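Local coordinates for protein lectin (PDB 4HR6) that binds carbohydrate as a seed lectin and is a three-chain, nontoxic homologue of type II ribosome-inactivating proteins, at residues A142-Q156 with L166-N178. Numbering follows the deposited sequence.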
# COMPACT_ATOMS: atom_id res chain seq x y z
N ALA B 142 1.28 -14.08 2.08
CA ALA B 142 1.03 -12.66 2.12
C ALA B 142 2.27 -11.89 2.57
O ALA B 142 2.69 -10.95 1.92
CB ALA B 142 -0.16 -12.36 3.02
N ILE B 143 2.85 -12.29 3.70
CA ILE B 143 4.03 -11.64 4.23
C ILE B 143 5.26 -11.94 3.36
O ILE B 143 5.96 -11.03 2.95
CB ILE B 143 4.26 -12.03 5.70
CG1 ILE B 143 3.15 -11.37 6.56
CG2 ILE B 143 5.64 -11.61 6.17
CD1 ILE B 143 3.24 -11.55 8.06
N VAL B 144 5.49 -13.21 3.06
CA VAL B 144 6.68 -13.62 2.31
C VAL B 144 6.78 -12.97 0.94
O VAL B 144 7.88 -12.58 0.54
CB VAL B 144 6.75 -15.15 2.21
CG1 VAL B 144 7.73 -15.60 1.14
CG2 VAL B 144 7.17 -15.73 3.56
N SER B 145 5.66 -12.84 0.23
CA SER B 145 5.65 -12.24 -1.11
C SER B 145 5.99 -10.74 -1.07
O SER B 145 6.60 -10.22 -2.00
CB SER B 145 4.32 -12.49 -1.84
OG SER B 145 3.23 -11.83 -1.22
N LEU B 146 5.62 -10.06 0.00
CA LEU B 146 6.03 -8.68 0.20
C LEU B 146 7.54 -8.60 0.43
O LEU B 146 8.22 -7.80 -0.19
CB LEU B 146 5.31 -8.07 1.38
CG LEU B 146 3.80 -7.87 1.26
CD1 LEU B 146 3.24 -7.40 2.61
CD2 LEU B 146 3.48 -6.87 0.18
N GLU B 147 8.07 -9.46 1.30
CA GLU B 147 9.50 -9.45 1.61
C GLU B 147 10.34 -9.69 0.36
O GLU B 147 11.28 -8.96 0.07
CB GLU B 147 9.83 -10.50 2.67
CG GLU B 147 9.28 -10.16 4.06
CD GLU B 147 9.46 -11.29 5.06
OE1 GLU B 147 10.05 -12.32 4.71
OE2 GLU B 147 9.01 -11.16 6.21
N ASP B 148 9.98 -10.72 -0.39
CA ASP B 148 10.71 -11.12 -1.57
C ASP B 148 10.61 -10.12 -2.74
O ASP B 148 11.49 -10.10 -3.60
CB ASP B 148 10.25 -12.51 -2.03
CG ASP B 148 10.67 -13.62 -1.08
OD1 ASP B 148 11.53 -13.41 -0.19
OD2 ASP B 148 10.14 -14.73 -1.23
N ASN B 149 9.56 -9.30 -2.78
CA ASN B 149 9.37 -8.35 -3.90
C ASN B 149 9.63 -6.89 -3.61
O ASN B 149 9.40 -6.05 -4.47
CB ASN B 149 7.94 -8.49 -4.44
CG ASN B 149 7.75 -9.74 -5.26
OD1 ASN B 149 8.30 -9.85 -6.34
ND2 ASN B 149 7.02 -10.68 -4.75
N TRP B 150 10.12 -6.57 -2.41
CA TRP B 150 10.30 -5.16 -2.02
C TRP B 150 11.18 -4.36 -2.97
O TRP B 150 10.89 -3.20 -3.29
CB TRP B 150 10.91 -5.09 -0.63
CG TRP B 150 11.20 -3.73 -0.17
CD1 TRP B 150 10.30 -2.76 0.11
CD2 TRP B 150 12.49 -3.17 0.11
NE1 TRP B 150 10.94 -1.63 0.55
CE2 TRP B 150 12.29 -1.85 0.54
CE3 TRP B 150 13.80 -3.66 0.02
CZ2 TRP B 150 13.34 -0.99 0.89
CZ3 TRP B 150 14.85 -2.82 0.37
CH2 TRP B 150 14.61 -1.50 0.81
N SER B 151 12.28 -4.97 -3.40
CA SER B 151 13.19 -4.32 -4.33
C SER B 151 12.50 -4.01 -5.65
O SER B 151 12.60 -2.91 -6.16
CB SER B 151 14.41 -5.20 -4.60
OG SER B 151 15.27 -4.52 -5.48
N GLU B 152 11.84 -5.01 -6.18
CA GLU B 152 11.11 -4.92 -7.44
C GLU B 152 9.93 -3.94 -7.36
O GLU B 152 9.71 -3.18 -8.30
CB GLU B 152 10.61 -6.31 -7.79
CG GLU B 152 9.94 -6.45 -9.14
CD GLU B 152 10.85 -6.13 -10.32
OE1 GLU B 152 12.08 -6.21 -10.19
OE2 GLU B 152 10.31 -5.78 -11.39
N ILE B 153 9.19 -3.95 -6.25
CA ILE B 153 8.11 -2.97 -6.01
C ILE B 153 8.67 -1.58 -5.96
O ILE B 153 8.12 -0.67 -6.57
CB ILE B 153 7.36 -3.23 -4.68
CG1 ILE B 153 6.48 -4.46 -4.80
CG2 ILE B 153 6.51 -2.04 -4.25
CD1 ILE B 153 6.00 -4.98 -3.47
N SER B 154 9.75 -1.38 -5.22
CA SER B 154 10.38 -0.07 -5.23
C SER B 154 10.76 0.39 -6.65
O SER B 154 10.58 1.53 -7.00
CB SER B 154 11.63 -0.06 -4.36
OG SER B 154 11.40 -0.43 -3.03
N LEU B 155 11.36 -0.50 -7.45
CA LEU B 155 11.72 -0.16 -8.83
C LEU B 155 10.49 0.23 -9.64
O LEU B 155 10.52 1.21 -10.37
CB LEU B 155 12.40 -1.35 -9.54
CG LEU B 155 12.71 -1.18 -11.03
CD1 LEU B 155 13.70 -0.06 -11.28
CD2 LEU B 155 13.29 -2.45 -11.61
N GLN B 156 9.41 -0.54 -9.53
CA GLN B 156 8.23 -0.27 -10.31
C GLN B 156 7.52 1.02 -9.91
O GLN B 156 6.96 1.71 -10.75
CB GLN B 156 7.26 -1.45 -10.26
CG GLN B 156 7.83 -2.75 -10.83
CD GLN B 156 8.38 -2.60 -12.23
OE1 GLN B 156 7.93 -1.76 -13.02
NE2 GLN B 156 9.39 -3.40 -12.55
N LEU B 166 1.58 3.42 -14.06
CA LEU B 166 1.63 2.04 -14.49
C LEU B 166 3.03 1.45 -14.34
O LEU B 166 4.03 2.09 -14.65
CB LEU B 166 1.17 1.93 -15.95
CG LEU B 166 -0.34 2.17 -16.13
CD1 LEU B 166 -0.64 2.83 -17.46
CD2 LEU B 166 -1.10 0.86 -16.01
N PHE B 167 3.07 0.20 -13.90
CA PHE B 167 4.31 -0.52 -13.72
C PHE B 167 4.85 -0.98 -15.07
O PHE B 167 4.10 -1.12 -16.04
CB PHE B 167 4.05 -1.75 -12.84
CG PHE B 167 3.83 -1.44 -11.38
CD1 PHE B 167 3.71 -2.48 -10.48
CD2 PHE B 167 3.79 -0.14 -10.91
CE1 PHE B 167 3.53 -2.24 -9.13
CE2 PHE B 167 3.61 0.11 -9.56
CZ PHE B 167 3.49 -0.94 -8.67
N GLY B 168 6.15 -1.22 -15.13
CA GLY B 168 6.78 -1.77 -16.33
C GLY B 168 6.65 -3.27 -16.35
O GLY B 168 6.77 -3.89 -17.39
N SER B 169 6.40 -3.84 -15.18
CA SER B 169 6.28 -5.27 -15.04
C SER B 169 5.28 -5.61 -13.92
O SER B 169 5.10 -4.85 -12.98
CB SER B 169 7.68 -5.86 -14.77
OG SER B 169 7.64 -6.91 -13.83
N VAL B 170 4.64 -6.77 -14.04
CA VAL B 170 3.69 -7.23 -13.03
C VAL B 170 4.41 -7.74 -11.79
O VAL B 170 5.42 -8.41 -11.90
CB VAL B 170 2.80 -8.35 -13.61
CG1 VAL B 170 1.95 -9.01 -12.53
CG2 VAL B 170 1.91 -7.80 -14.71
N VAL B 171 3.90 -7.38 -10.61
CA VAL B 171 4.34 -7.98 -9.35
C VAL B 171 3.26 -8.94 -8.84
O VAL B 171 2.09 -8.59 -8.83
CB VAL B 171 4.58 -6.91 -8.28
CG1 VAL B 171 5.01 -7.56 -6.96
CG2 VAL B 171 5.62 -5.90 -8.75
N GLU B 172 3.67 -10.12 -8.39
CA GLU B 172 2.77 -11.15 -7.91
C GLU B 172 2.73 -11.16 -6.39
O GLU B 172 3.68 -11.56 -5.74
CB GLU B 172 3.24 -12.52 -8.40
CG GLU B 172 3.57 -12.54 -9.88
CD GLU B 172 3.63 -13.93 -10.46
OE1 GLU B 172 4.40 -14.77 -9.95
OE2 GLU B 172 2.91 -14.19 -11.43
N LEU B 173 1.62 -10.69 -5.83
CA LEU B 173 1.42 -10.72 -4.38
C LEU B 173 0.29 -11.66 -4.00
O LEU B 173 -0.56 -11.99 -4.83
CB LEU B 173 1.13 -9.33 -3.86
CG LEU B 173 2.23 -8.28 -4.03
CD1 LEU B 173 1.77 -6.98 -3.40
CD2 LEU B 173 3.54 -8.74 -3.40
N TYR B 174 0.30 -12.09 -2.75
CA TYR B 174 -0.73 -12.94 -2.21
C TYR B 174 -1.48 -12.23 -1.11
O TYR B 174 -0.91 -11.42 -0.40
CB TYR B 174 -0.12 -14.22 -1.66
CG TYR B 174 0.36 -15.12 -2.75
CD1 TYR B 174 1.65 -15.01 -3.24
CD2 TYR B 174 -0.50 -16.05 -3.33
CE1 TYR B 174 2.10 -15.82 -4.26
CE2 TYR B 174 -0.06 -16.87 -4.36
CZ TYR B 174 1.24 -16.75 -4.82
OH TYR B 174 1.69 -17.55 -5.84
N ASN B 175 -2.78 -12.53 -0.97
CA ASN B 175 -3.57 -12.04 0.16
C ASN B 175 -3.57 -13.08 1.25
O ASN B 175 -2.95 -14.13 1.10
CB ASN B 175 -4.98 -11.59 -0.26
CG ASN B 175 -5.91 -12.73 -0.67
OD1 ASN B 175 -5.63 -13.92 -0.52
ND2 ASN B 175 -7.05 -12.34 -1.21
N SER B 176 -4.21 -12.77 2.37
CA SER B 176 -4.25 -13.69 3.51
C SER B 176 -4.99 -15.00 3.25
O SER B 176 -4.83 -15.95 4.02
CB SER B 176 -4.84 -13.00 4.75
OG SER B 176 -4.22 -11.76 4.99
N ASN B 177 -5.78 -15.08 2.19
CA ASN B 177 -6.39 -16.36 1.80
C ASN B 177 -5.58 -17.08 0.73
O ASN B 177 -6.08 -18.02 0.10
CB ASN B 177 -7.84 -16.14 1.33
CG ASN B 177 -8.77 -15.74 2.46
OD1 ASN B 177 -8.70 -16.27 3.57
ND2 ASN B 177 -9.65 -14.78 2.19
N ASN B 178 -4.34 -16.67 0.55
CA ASN B 178 -3.44 -17.25 -0.45
C ASN B 178 -3.94 -17.16 -1.89
O ASN B 178 -3.55 -17.96 -2.73
CB ASN B 178 -3.08 -18.69 -0.08
CG ASN B 178 -2.13 -18.77 1.11
OD1 ASN B 178 -1.35 -17.85 1.36
ND2 ASN B 178 -2.19 -19.87 1.83
O HOH W 1 0.83 -9.40 0.20
O HOH W 2 -1.15 -15.70 2.61
O HOH W 3 6.60 -10.65 -8.71
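Gln156 and Phe167 meet where helix 141-159 packs on the two-stranded antiparallel hairpin of the ribosome-inactivating protein fold. The hairpin pairs strand 166-174 with strand 180-185. Helix 142-156 and strand 170-174 run nearly antiparallel, at 153°. The tight part centres on buried Gln156, Phe167, Ile153 and the leucines. Gln156 CB sits over the centre of the Phe167 ring in a CH-pi contact, 3.6 Å from the centroid. The Gln156 chain then bends (chi2 -53°), and OE1 accepts from Gly168 N at 2.8 Å and weakly from Ser169 N. Its NE2 donates to Glu152 OE2, from above the carboxylate plane, so both ends of the amide are held. Glu152 OE1 bonds to Asn1 of a neighbouring chain. Ile153 CG1 meets Val171 CG1 at 4.1 Å. The Leu146 and Leu173 side chains cross at about a right angle, with Leu146 CD2 4.0 Å from Leu173 CD1. At the border, Asn149 and Val171 pass in opposite directions, with Val171 CG1 3.9 Å from Asn149 CG. Beyond it the contact is looser. A water links Asn149 OD1 to Glu172 N, and the exposed Glu172 carboxylate points off the helix. Asn149 ND2 donates to Ser145 O at 2.8 Å, with the acceptor close to the amide plane.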